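Local coordinates for alkylhydroperoxidase AhpD core: uncharacterized peroxidase-related protein (Ralstonia eutropha, PDB 2PRR) that is uncharacterised in detail but probably acts as a peroxidase-related oxidoreductase of the AhpD-like carboxymuconolactone decarboxylase family, at residues E73-V78 / V92-I97; I77-S82 / D109-N114; V113-A118 / A126-A131. All coordinates share one frame; numbering follows the deposited sequence.

Contact 1: E73-V78 / V92-I97; sequences EREMIV and VAHGAI
E75 OE1 and H94 ND1 form a short hydrogen bond of 2.6 Å in which the imidazole N-H is the donor. OE1 is met on its syn side, and carboxylate and ring are turned nearly parallel, 8° apart, but not flush, since OE1 stands off the ring plane. The bond is noticeably bent, with 131° at the hydrogen. E75 CG is anti to the carbonyl carbon, and a bend at chi2 (-63°) turns the carboxylate across the histidine. The other oxygen, OE2, lies 3.6 Å from I97 CG2, so an aliphatic branch one helical turn after H94 borders the carboxylate. V78, on the turn after E75, sends CG1 obliquely onto the imidazole, 3.6 Å from H94 CG. This methyl and the hydrogen bond together would limit rotation of the ring, and F169 of helix 156-179 meets it edge-to-face. H94 NE2 is hydrogen-bonded to a diethylene glycol molecule, probably from the crystallisation liquor. The backbones run nearly antiparallel, the local axes 8.8 Å apart at closest approach, so that E75 and H94 face each other in a buried setting near the centre of the chain. The pair joins the two helices of the AhpD-type helical hairpin. H94 closes a Cys-X-X-Cys-X-X-X-His sequence, and the pattern matches the cysteine, glutamate and histidine site of AhpD relatives, consistent with a comparable redox centre here.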
loop_
_atom_site.group_PDB
_atom_site.type_symbol
_atom_site.label_atom_id
_atom_site.label_comp_id
_atom_site.label_asym_id
_atom_site.label_seq_id
_atom_site.Cartn_x
_atom_site.Cartn_y
_atom_site.Cartn_z
ATOM N N GLU D 73 6.249 6.563 -28.816
ATOM C CA GLU D 73 6.259 7.110 -27.467
ATOM C C GLU D 73 4.878 7.112 -26.838
ATOM O O GLU D 73 4.704 6.791 -25.657
ATOM C CB GLU D 73 6.850 8.509 -27.502
ATOM C CG GLU D 73 8.358 8.489 -27.694
ATOM C CD GLU D 73 9.012 9.877 -27.793
ATOM O OE1 GLU D 73 8.317 10.919 -27.842
ATOM O OE2 GLU D 73 10.259 9.925 -27.813
ATOM N N ARG D 74 3.881 7.453 -27.637
ATOM C CA ARG D 74 2.501 7.442 -27.174
ATOM C C ARG D 74 2.067 6.040 -26.777
ATOM O O ARG D 74 1.369 5.883 -25.779
ATOM C CB ARG D 74 1.568 7.969 -28.260
ATOM C CG ARG D 74 1.805 9.427 -28.611
ATOM C CD ARG D 74 1.014 9.865 -29.866
ATOM N NE ARG D 74 1.546 11.122 -30.410
ATOM C CZ ARG D 74 0.898 11.956 -31.217
ATOM N NH1 ARG D 74 -0.359 11.735 -31.569
ATOM N NH2 ARG D 74 1.513 13.049 -31.638
ATOM N N GLU D 75 2.448 5.035 -27.582
ATOM C CA GLU D 75 2.139 3.635 -27.288
ATOM C C GLU D 75 2.924 3.132 -26.083
ATOM O O GLU D 75 2.441 2.293 -25.335
ATOM C CB GLU D 75 2.447 2.759 -28.477
ATOM C CG GLU D 75 1.552 3.038 -29.678
ATOM C CD GLU D 75 0.066 2.764 -29.425
ATOM O OE1 GLU D 75 -0.294 2.120 -28.413
ATOM O OE2 GLU D 75 -0.755 3.209 -30.242
HETATM N N MSE D 76 4.117 3.681 -25.898
HETATM C CA MSE D 76 4.963 3.333 -24.777
HETATM C C MSE D 76 4.259 3.756 -23.486
HETATM O O MSE D 76 4.199 2.998 -22.519
HETATM C CB MSE D 76 6.323 4.012 -24.963
HETATM C CG MSE D 76 7.487 3.392 -24.257
HETATM SE SE MSE D 76 9.082 4.284 -24.733
HETATM C CE MSE D 76 9.088 4.143 -26.824
ATOM N N ILE D 77 3.673 4.950 -23.497
ATOM C CA ILE D 77 2.907 5.437 -22.353
ATOM C C ILE D 77 1.741 4.490 -22.031
ATOM O O ILE D 77 1.462 4.187 -20.860
ATOM C CB ILE D 77 2.395 6.874 -22.573
ATOM C CG1 ILE D 77 3.585 7.836 -22.741
ATOM C CG2 ILE D 77 1.512 7.330 -21.357
ATOM C CD1 ILE D 77 3.252 9.274 -23.069
ATOM N N VAL D 78 1.076 3.994 -23.061
ATOM C CA VAL D 78 -0.054 3.098 -22.852
ATOM C C VAL D 78 0.371 1.794 -22.230
ATOM O O VAL D 78 -0.320 1.251 -21.327
ATOM C CB VAL D 78 -0.782 2.736 -24.161
ATOM C CG1 VAL D 78 -1.973 1.800 -23.850
ATOM C CG2 VAL D 78 -1.218 3.994 -24.889
ATOM N N VAL D 92 -1.208 -6.070 -24.064
ATOM C CA VAL D 92 -0.951 -6.960 -25.173
ATOM C C VAL D 92 -1.168 -6.276 -26.535
ATOM O O VAL D 92 -0.333 -6.380 -27.406
ATOM C CB VAL D 92 -1.791 -8.269 -25.040
ATOM C CG1 VAL D 92 -1.692 -9.129 -26.300
ATOM C CG2 VAL D 92 -1.318 -9.079 -23.786
ATOM N N ALA D 93 -2.272 -5.565 -26.672
ATOM C CA ALA D 93 -2.629 -4.870 -27.910
ATOM C C ALA D 93 -1.643 -3.755 -28.234
ATOM O O ALA D 93 -1.124 -3.688 -29.331
ATOM C CB ALA D 93 -4.041 -4.315 -27.788
ATOM N N HIS D 94 -1.370 -2.895 -27.261
ATOM C CA HIS D 94 -0.445 -1.792 -27.446
ATOM C C HIS D 94 1.023 -2.142 -27.366
ATOM O O HIS D 94 1.866 -1.319 -27.688
ATOM C CB HIS D 94 -0.848 -0.609 -26.547
ATOM C CG HIS D 94 -2.190 -0.096 -26.912
ATOM N ND1 HIS D 94 -2.399 0.651 -28.051
ATOM C CD2 HIS D 94 -3.413 -0.359 -26.404
ATOM C CE1 HIS D 94 -3.691 0.883 -28.187
ATOM N NE2 HIS D 94 -4.327 0.284 -27.201
ATOM N N GLY D 95 1.348 -3.342 -26.908
ATOM C CA GLY D 95 2.728 -3.789 -26.947
ATOM C C GLY D 95 3.045 -4.105 -28.400
ATOM O O GLY D 95 4.112 -3.798 -28.894
ATOM N N ALA D 96 2.100 -4.730 -29.074
ATOM C CA ALA D 96 2.251 -5.099 -30.483
ATOM C C ALA D 96 2.498 -3.871 -31.324
ATOM O O ALA D 96 3.423 -3.824 -32.102
ATOM C CB ALA D 96 1.016 -5.825 -30.970
ATOM N N ILE D 97 1.694 -2.853 -31.093
ATOM C CA ILE D 97 1.755 -1.597 -31.823
ATOM C C ILE D 97 3.037 -0.842 -31.485
ATOM O O ILE D 97 3.632 -0.237 -32.354
ATOM C CB ILE D 97 0.516 -0.751 -31.522
ATOM C CG1 ILE D 97 -0.764 -1.527 -31.893
ATOM C CG2 ILE D 97 0.567 0.558 -32.298
ATOM C CD1 ILE D 97 -2.017 -1.010 -31.230
#

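Contact 2: I77-S82 / D109-N114; sequences IVVATS and DQVAVN
V79 CG1 is the bump that helix 71-84 offers to helix 107-114, and it fits against two neighbouring residues there: V111 CG1 and A112 CB each lie 3.9 Å from it. The complementary bump is V111 CG1. It settles beside V79 and over the start of the next residue, 3.8 Å from A80 N, with A80 CB nearby as well. Each valine thus touches two consecutive residues of the opposite helix, and the two side chains cross at about a right angle. Both direct CG1 away from the backbone N (chi1 -178° for V79), which brings that methyl, and not CG2, across the interface. The alanines supply the low ground. A80 and A112 mark the place where the backbones come closest, 5.4 Å between their CA atoms, and their single methyls lie to the flanks of this approach. The axes accordingly come within 7.9 Å, crossing at -31°. The two helices run roughly parallel, as first and third of three consecutive helices in this all-helical AhpD-like fold; helix 88-102 lies between them in sequence and also packs on V79, through L98. No hydrogen bond links the segments. Within helix 71-84, T81 folds its hydroxyl back onto the previous turn, OG1 donating to I77 O at 2.7 Å, while T81 N reaches that same oxygen from the opposite face of its plane. A118 also packs on V111, and L132 of helix 122-137 on A80. A112 comes near a triethylene glycol molecule. V113 O accepts a hydrogen bond from Q86 of a second subunit.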
loop_
_atom_site.group_PDB
_atom_site.type_symbol
_atom_site.label_atom_id
_atom_site.label_comp_id
_atom_site.label_asym_id
_atom_site.label_seq_id
_atom_site.Cartn_x
_atom_site.Cartn_y
_atom_site.Cartn_z
ATOM N N ILE D 77 3.673 4.950 -23.497
ATOM C CA ILE D 77 2.907 5.437 -22.353
ATOM C C ILE D 77 1.741 4.490 -22.031
ATOM O O ILE D 77 1.462 4.187 -20.860
ATOM C CB ILE D 77 2.395 6.874 -22.573
ATOM C CG1 ILE D 77 3.585 7.836 -22.741
ATOM C CG2 ILE D 77 1.512 7.330 -21.357
ATOM C CD1 ILE D 77 3.252 9.274 -23.069
ATOM N N VAL D 78 1.076 3.994 -23.061
ATOM C CA VAL D 78 -0.054 3.098 -22.852
ATOM C C VAL D 78 0.371 1.794 -22.230
ATOM O O VAL D 78 -0.320 1.251 -21.327
ATOM C CB VAL D 78 -0.782 2.736 -24.161
ATOM C CG1 VAL D 78 -1.973 1.800 -23.850
ATOM C CG2 VAL D 78 -1.218 3.994 -24.889
ATOM N N VAL D 79 1.509 1.288 -22.683
ATOM C CA VAL D 79 1.956 0.009 -22.196
ATOM C C VAL D 79 2.350 0.064 -20.683
ATOM O O VAL D 79 2.004 -0.860 -19.960
ATOM C CB VAL D 79 3.082 -0.599 -23.074
ATOM C CG1 VAL D 79 3.485 -1.937 -22.555
ATOM C CG2 VAL D 79 2.616 -0.761 -24.567
ATOM N N ALA D 80 3.043 1.116 -20.243
ATOM C CA ALA D 80 3.493 1.191 -18.838
ATOM C C ALA D 80 2.352 1.427 -17.879
ATOM O O ALA D 80 2.335 0.875 -16.786
ATOM C CB ALA D 80 4.579 2.255 -18.654
ATOM N N THR D 81 1.409 2.269 -18.285
ATOM C CA THR D 81 0.254 2.622 -17.465
ATOM C C THR D 81 -0.733 1.465 -17.368
ATOM O O THR D 81 -1.250 1.169 -16.266
ATOM C CB THR D 81 -0.386 3.943 -17.943
ATOM O OG1 THR D 81 -0.798 3.877 -19.338
ATOM C CG2 THR D 81 0.623 5.073 -17.742
ATOM N N SER D 82 -0.903 0.765 -18.487
ATOM C CA SER D 82 -1.751 -0.424 -18.607
ATOM C C SER D 82 -1.194 -1.588 -17.844
ATOM O O SER D 82 -1.935 -2.411 -17.289
ATOM C CB SER D 82 -1.843 -0.849 -20.066
ATOM O OG SER D 82 -2.179 0.257 -20.875
ATOM N N ASP D 109 7.920 -5.570 -24.091
ATOM C CA ASP D 109 7.921 -6.494 -22.934
ATOM C C ASP D 109 8.649 -5.883 -21.725
ATOM O O ASP D 109 8.260 -6.124 -20.590
ATOM C CB ASP D 109 8.529 -7.862 -23.280
ATOM C CG ASP D 109 7.902 -8.501 -24.522
ATOM O OD1 ASP D 109 7.547 -7.776 -25.489
ATOM O OD2 ASP D 109 7.810 -9.742 -24.542
ATOM N N GLN D 110 9.697 -5.109 -21.988
ATOM C CA GLN D 110 10.496 -4.443 -20.953
ATOM C C GLN D 110 9.710 -3.358 -20.229
ATOM O O GLN D 110 9.784 -3.160 -19.000
ATOM C CB GLN D 110 11.720 -3.788 -21.603
ATOM C CG GLN D 110 12.712 -4.768 -22.245
ATOM C CD GLN D 110 13.714 -4.102 -23.180
ATOM O OE1 GLN D 110 13.723 -2.883 -23.331
ATOM N NE2 GLN D 110 14.560 -4.915 -23.826
ATOM N N VAL D 111 8.982 -2.623 -21.040
ATOM C CA VAL D 111 8.130 -1.558 -20.581
ATOM C C VAL D 111 6.946 -2.113 -19.783
ATOM O O VAL D 111 6.515 -1.497 -18.822
ATOM C CB VAL D 111 7.715 -0.669 -21.803
ATOM C CG1 VAL D 111 6.545 0.222 -21.492
ATOM C CG2 VAL D 111 8.930 0.193 -22.277
ATOM N N ALA D 112 6.425 -3.269 -20.187
ATOM C CA ALA D 112 5.319 -3.880 -19.481
ATOM C C ALA D 112 5.763 -4.460 -18.125
ATOM O O ALA D 112 5.031 -4.345 -17.154
ATOM C CB ALA D 112 4.682 -4.918 -20.303
ATOM N N VAL D 113 6.975 -4.996 -18.043
ATOM C CA VAL D 113 7.449 -5.647 -16.809
ATOM C C VAL D 113 8.075 -4.654 -15.833
ATOM O O VAL D 113 7.699 -4.602 -14.661
ATOM C CB VAL D 113 8.398 -6.819 -17.162
ATOM C CG1 VAL D 113 8.659 -7.649 -15.978
ATOM C CG2 VAL D 113 7.757 -7.750 -18.263
ATOM N N ASN D 114 9.006 -3.842 -16.316
ATOM C CA ASN D 114 9.654 -2.839 -15.479
ATOM C C ASN D 114 10.398 -1.826 -16.331
ATOM O O ASN D 114 11.605 -1.957 -16.483
ATOM C CB ASN D 114 10.614 -3.515 -14.475
ATOM C CG ASN D 114 11.435 -2.527 -13.689
ATOM O OD1 ASN D 114 11.020 -1.378 -13.475
ATOM N ND2 ASN D 114 12.612 -2.971 -13.224
#

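Contact 3: V113-A118 / A126-A131; sequences VNYLKA and AMLDFA
Y115, in the short 3-10 segment 115-116 that follows helix 107-114 in the chain, reaches across to helix 122-137. Its hydroxyl donates to D129 OD1 over 2.6 Å, using the anti lone pair of that oxygen, which lies at the ring edge; ring and carboxylate planes are 61° apart. One face of the ring is covered by L128 in a CH-pi contact: CB sits 4.0 Å from the Y115 ring centroid, 28° off the normal. L128 CD1 lies on the same side of the ring, toward its CB end, 3.6 Å from Y115 CD2. The ring is set in this direction by a chi1 of 80°, with CG lodged between the backbone N and carbonyl carbon. The turn itself is tied by K117 N to N114 O (2.9 Å), and N114 OD1 adds a weak bond to L116 N. L116 CD2 comes loosely near D129 OD1, while N114 ND2 bonds H139 O of a third subunit. L128 also packs on I77 of helix 71-84 and A131 on helix 156-179, while Y115 itself touches R125 and L132 of helix 122-137, in an all-helical surround.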
loop_
_atom_site.group_PDB
_atom_site.type_symbol
_atom_site.label_atom_id
_atom_site.label_comp_id
_atom_site.label_asym_id
_atom_site.label_seq_id
_atom_site.Cartn_x
_atom_site.Cartn_y
_atom_site.Cartn_z
ATOM N N VAL D 113 6.975 -4.996 -18.043
ATOM C CA VAL D 113 7.449 -5.647 -16.809
ATOM C C VAL D 113 8.075 -4.654 -15.833
ATOM O O VAL D 113 7.699 -4.602 -14.661
ATOM C CB VAL D 113 8.398 -6.819 -17.162
ATOM C CG1 VAL D 113 8.659 -7.649 -15.978
ATOM C CG2 VAL D 113 7.757 -7.750 -18.263
ATOM N N ASN D 114 9.006 -3.842 -16.316
ATOM C CA ASN D 114 9.654 -2.839 -15.479
ATOM C C ASN D 114 10.398 -1.826 -16.331
ATOM O O ASN D 114 11.605 -1.957 -16.483
ATOM C CB ASN D 114 10.614 -3.515 -14.475
ATOM C CG ASN D 114 11.435 -2.527 -13.689
ATOM O OD1 ASN D 114 11.020 -1.378 -13.475
ATOM N ND2 ASN D 114 12.612 -2.971 -13.224
ATOM N N TYR D 115 9.665 -0.824 -16.850
ATOM C CA TYR D 115 10.184 0.252 -17.746
ATOM C C TYR D 115 11.481 0.891 -17.263
ATOM O O TYR D 115 12.200 1.475 -18.063
ATOM C CB TYR D 115 9.128 1.376 -17.972
ATOM C CG TYR D 115 9.010 2.417 -16.833
ATOM C CD1 TYR D 115 8.144 2.224 -15.759
ATOM C CD2 TYR D 115 9.772 3.596 -16.844
ATOM C CE1 TYR D 115 8.050 3.170 -14.733
ATOM C CE2 TYR D 115 9.685 4.540 -15.814
ATOM C CZ TYR D 115 8.833 4.313 -14.760
ATOM O OH TYR D 115 8.744 5.240 -13.733
ATOM N N LEU D 116 11.761 0.817 -15.949
ATOM C CA LEU D 116 13.006 1.337 -15.397
ATOM C C LEU D 116 14.254 0.681 -16.000
ATOM O O LEU D 116 15.315 1.290 -16.024
ATOM C CB LEU D 116 13.039 1.148 -13.880
ATOM C CG LEU D 116 11.967 1.862 -13.045
ATOM C CD1 LEU D 116 12.132 1.549 -11.578
ATOM C CD2 LEU D 116 12.058 3.367 -13.260
ATOM N N LYS D 117 14.117 -0.547 -16.481
ATOM C CA LYS D 117 15.190 -1.293 -17.114
ATOM C C LYS D 117 14.946 -1.500 -18.613
ATOM O O LYS D 117 15.573 -2.351 -19.252
ATOM C CB LYS D 117 15.317 -2.648 -16.421
ATOM C CG LYS D 117 15.891 -2.588 -15.001
ATOM C CD LYS D 117 17.338 -2.091 -14.997
ATOM C CE LYS D 117 18.280 -2.981 -15.832
ATOM N NZ LYS D 117 19.626 -2.405 -15.955
ATOM N N ALA D 118 14.040 -0.735 -19.190
ATOM C CA ALA D 118 13.776 -0.868 -20.608
ATOM C C ALA D 118 14.904 -0.226 -21.369
ATOM O O ALA D 118 15.549 0.693 -20.868
ATOM C CB ALA D 118 12.492 -0.217 -20.957
ATOM N N ALA D 126 12.014 9.435 -18.231
ATOM C CA ALA D 126 11.431 10.613 -17.555
ATOM C C ALA D 126 9.943 10.805 -17.893
ATOM O O ALA D 126 9.119 11.122 -17.015
ATOM C CB ALA D 126 12.197 11.872 -17.910
HETATM N N MSE D 127 9.634 10.594 -19.177
HETATM C CA MSE D 127 8.306 10.702 -19.706
HETATM C C MSE D 127 7.432 9.680 -19.030
HETATM O O MSE D 127 6.285 9.948 -18.750
HETATM C CB MSE D 127 8.337 10.410 -21.230
HETATM C CG MSE D 127 7.029 10.439 -21.931
HETATM SE SE MSE D 127 7.185 9.744 -23.770
HETATM C CE MSE D 127 7.365 7.977 -23.467
ATOM N N LEU D 128 7.946 8.484 -18.821
ATOM C CA LEU D 128 7.133 7.447 -18.210
ATOM C C LEU D 128 7.046 7.658 -16.713
ATOM O O LEU D 128 6.062 7.265 -16.142
ATOM C CB LEU D 128 7.656 6.043 -18.520
ATOM C CG LEU D 128 7.787 5.618 -19.983
ATOM C CD1 LEU D 128 8.256 4.179 -20.025
ATOM C CD2 LEU D 128 6.469 5.810 -20.731
ATOM N N ASP D 129 8.063 8.258 -16.089
ATOM C CA ASP D 129 7.985 8.562 -14.634
ATOM C C ASP D 129 6.754 9.447 -14.384
ATOM O O ASP D 129 6.017 9.264 -13.424
ATOM C CB ASP D 129 9.230 9.298 -14.099
ATOM C CG ASP D 129 10.506 8.451 -14.080
ATOM O OD1 ASP D 129 10.457 7.216 -13.948
ATOM O OD2 ASP D 129 11.603 9.039 -14.172
ATOM N N PHE D 130 6.551 10.412 -15.273
ATOM C CA PHE D 130 5.460 11.358 -15.169
ATOM C C PHE D 130 4.137 10.642 -15.390
ATOM O O PHE D 130 3.239 10.718 -14.554
ATOM C CB PHE D 130 5.657 12.502 -16.190
ATOM C CG PHE D 130 4.570 13.550 -16.138
ATOM C CD1 PHE D 130 4.410 14.339 -15.007
ATOM C CD2 PHE D 130 3.721 13.752 -17.222
ATOM C CE1 PHE D 130 3.423 15.279 -14.950
ATOM C CE2 PHE D 130 2.739 14.697 -17.176
ATOM C CZ PHE D 130 2.583 15.466 -16.030
ATOM N N ALA D 131 4.037 9.963 -16.528
ATOM C CA ALA D 131 2.885 9.122 -16.842
ATOM C C ALA D 131 2.459 8.261 -15.652
ATOM O O ALA D 131 1.281 8.166 -15.344
ATOM C CB ALA D 131 3.218 8.226 -17.991
#

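Contacts 1 and 2 are both buried and share helix 71-84, which meets helix 88-102 nearly antiparallel and helix 107-114 roughly parallel. They touch directly, V79 CG2 packing against H94 O. Contact 3 lies farther out and only partly buried; it shares V113 and N114 with contact 2, and its helix 122-137 returns to I77 of the first two through M127, L128 and A131. The chemistry follows position: a histidine-carboxylate bond at the centre, purely apolar valine and alanine packing between, and a tyrosine-aspartate bond with a CH-pi contact near the surface. Segments of contacts 2 and 3 also meet neighbouring subunits; those of contact 1 do not.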